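PDB 7NSZ: peptidoglycan-recognition protein LB, which hydrolyses the amide bond between N-acetylmuramic acid and L-alanine in bacterial peptidoglycan with the help of one zinc ion, and probably scavenges biologically active fragments by making them inactive. Local coordinates for residues D67-Q70 against G74-D77. The protein carries 1 engineered substitution. Residues are numbered along the deposited sequence; the frame is centred on the assembly and turned at random.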
loop_
_atom_site.group_PDB
_atom_site.type_symbol
_atom_site.label_atom_id
_atom_site.label_comp_id
_atom_site.label_asym_id
_atom_site.label_seq_id
_atom_site.Cartn_x
_atom_site.Cartn_y
_atom_site.Cartn_z
ATOM N N ASP A 67 -3.193 -5.243 -14.033
ATOM C CA ASP A 67 -3.050 -5.337 -15.511
ATOM C C ASP A 67 -1.915 -4.422 -15.975
ATOM O O ASP A 67 -1.032 -4.819 -16.775
ATOM C CB ASP A 67 -4.335 -5.004 -16.245
ATOM C CG ASP A 67 -5.432 -6.049 -16.104
ATOM O OD1 ASP A 67 -5.171 -7.150 -15.570
ATOM O OD2 ASP A 67 -6.566 -5.705 -16.621
ATOM N N PHE A 68 -1.890 -3.190 -15.494
ATOM C CA PHE A 68 -0.808 -2.239 -15.824
ATOM C C PHE A 68 0.532 -2.808 -15.414
ATOM O O PHE A 68 1.473 -2.855 -16.231
ATOM C CB PHE A 68 -1.091 -0.921 -15.133
ATOM C CG PHE A 68 -0.094 0.184 -15.418
ATOM C CD1 PHE A 68 0.280 0.503 -16.718
ATOM C CD2 PHE A 68 0.429 0.940 -14.384
ATOM C CE1 PHE A 68 1.178 1.537 -16.963
ATOM C CE2 PHE A 68 1.312 1.989 -14.623
ATOM C CZ PHE A 68 1.678 2.275 -15.917
ATOM N N HIS A 69 0.665 -3.302 -14.202
ATOM C CA HIS A 69 1.912 -3.851 -13.646
ATOM C C HIS A 69 2.361 -5.124 -14.366
ATOM O O HIS A 69 3.539 -5.157 -14.754
ATOM C CB HIS A 69 1.735 -3.964 -12.154
ATOM C CG HIS A 69 1.616 -2.666 -11.446
ATOM N ND1 HIS A 69 1.472 -2.578 -10.080
ATOM C CD2 HIS A 69 1.672 -1.424 -11.928
ATOM C CE1 HIS A 69 1.408 -1.321 -9.766
ATOM N NE2 HIS A 69 1.559 -0.555 -10.847
ATOM N N GLN A 70 1.490 -6.095 -14.510
ATOM C CA GLN A 70 1.899 -7.392 -15.136
ATOM C C GLN A 70 2.005 -7.222 -16.660
ATOM O O GLN A 70 3.012 -7.709 -17.220
ATOM C CB GLN A 70 0.890 -8.482 -14.807
ATOM C CG GLN A 70 0.951 -8.993 -13.371
ATOM C CD GLN A 70 -0.046 -10.096 -13.140
ATOM O OE1 GLN A 70 -1.207 -9.978 -13.535
ATOM N NE2 GLN A 70 0.385 -11.155 -12.486
ATOM N N GLY A 74 5.628 -5.538 -17.220
ATOM C CA GLY A 74 6.372 -6.814 -17.170
ATOM C C GLY A 74 6.691 -7.282 -15.764
ATOM O O GLY A 74 7.666 -8.040 -15.499
ATOM N N TRP A 75 5.925 -6.805 -14.774
ATOM C CA TRP A 75 6.160 -7.205 -13.367
ATOM C C TRP A 75 5.485 -8.530 -13.058
ATOM O O TRP A 75 4.565 -8.925 -13.779
ATOM C CB TRP A 75 5.611 -6.122 -12.430
ATOM C CG TRP A 75 6.297 -4.809 -12.496
ATOM C CD1 TRP A 75 7.308 -4.424 -13.319
ATOM C CD2 TRP A 75 5.951 -3.656 -11.715
ATOM N NE1 TRP A 75 7.672 -3.124 -13.059
ATOM C CE2 TRP A 75 6.820 -2.631 -12.117
ATOM C CE3 TRP A 75 4.971 -3.439 -10.730
ATOM C CZ2 TRP A 75 6.736 -1.362 -11.566
ATOM C CZ3 TRP A 75 4.890 -2.181 -10.190
ATOM C CH2 TRP A 75 5.774 -1.168 -10.586
ATOM N N ASN A 76 5.880 -9.163 -11.971
ATOM C CA ASN A 76 5.338 -10.484 -11.608
ATOM C C ASN A 76 3.889 -10.386 -11.140
ATOM O O ASN A 76 3.182 -11.395 -11.115
ATOM C CB ASN A 76 6.137 -11.145 -10.493
ATOM C CG ASN A 76 7.514 -11.576 -10.944
ATOM O OD1 ASN A 76 8.411 -11.763 -10.107
ATOM N ND2 ASN A 76 7.701 -11.739 -12.246
ATOM N N ASP A 77 3.489 -9.230 -10.627
ATOM C CA ASP A 77 2.204 -9.006 -9.930
ATOM C C ASP A 77 1.987 -7.511 -9.778
ATOM O O ASP A 77 2.909 -6.723 -10.006
ATOM C CB ASP A 77 2.160 -9.695 -8.575
ATOM C CG ASP A 77 0.789 -9.953 -7.993
ATOM O OD1 ASP A 77 -0.215 -9.766 -8.763
ATOM O OD2 ASP A 77 0.747 -10.390 -6.830
HETATM O O HOH W 1 4.088 -9.911 -16.291
#
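Trp-75 N donates to His-69 O (2.9 Å, 159° at the hydrogen), tying the loop back onto the last turn of helix 55-72 just after the chain leaves helical geometry at Gly-74 with positive phi. A water extends this junction by donating to both Gln-70 O and Trp-75 O, and Gln-70 CA makes a CA-H...O contact with Trp-75 O. The second direct bond comes from a side chain: Gln-70 NE2 reaches Asn-76 O at 3.1 Å, and the bond is nearly straight, with Asn-76 O in the Gln-70 amide plane and NE2 above the Asn-76 carbonyl plane. The Gln-70 chain runs extended beyond CG (chi2 -178°), carrying the amide past Asp-77 CA, where NE2 also donates to Leu-27 O and OE1 accepts from Arg-26. Cutting this side chain back to an alanine is likely to leave Asn-76 O and Leu-27 O without their amide donor, take an acceptor from Arg-26, and open a gap beside Asp-77 CA. Among the aromatic groups, Trp-75 CZ3 sits over the centre of the His-69 imidazole, 3.4 Å from ND1, with the planes inclined at 43°; Gly-79 N bonds to that ND1, and engineered Phe-80, at a position inferred to be essential for zinc hydrate coordination, lies beside the ring. The contact thus folds the loop leading to strand 82-84 against the C-terminal end of helix 55-72.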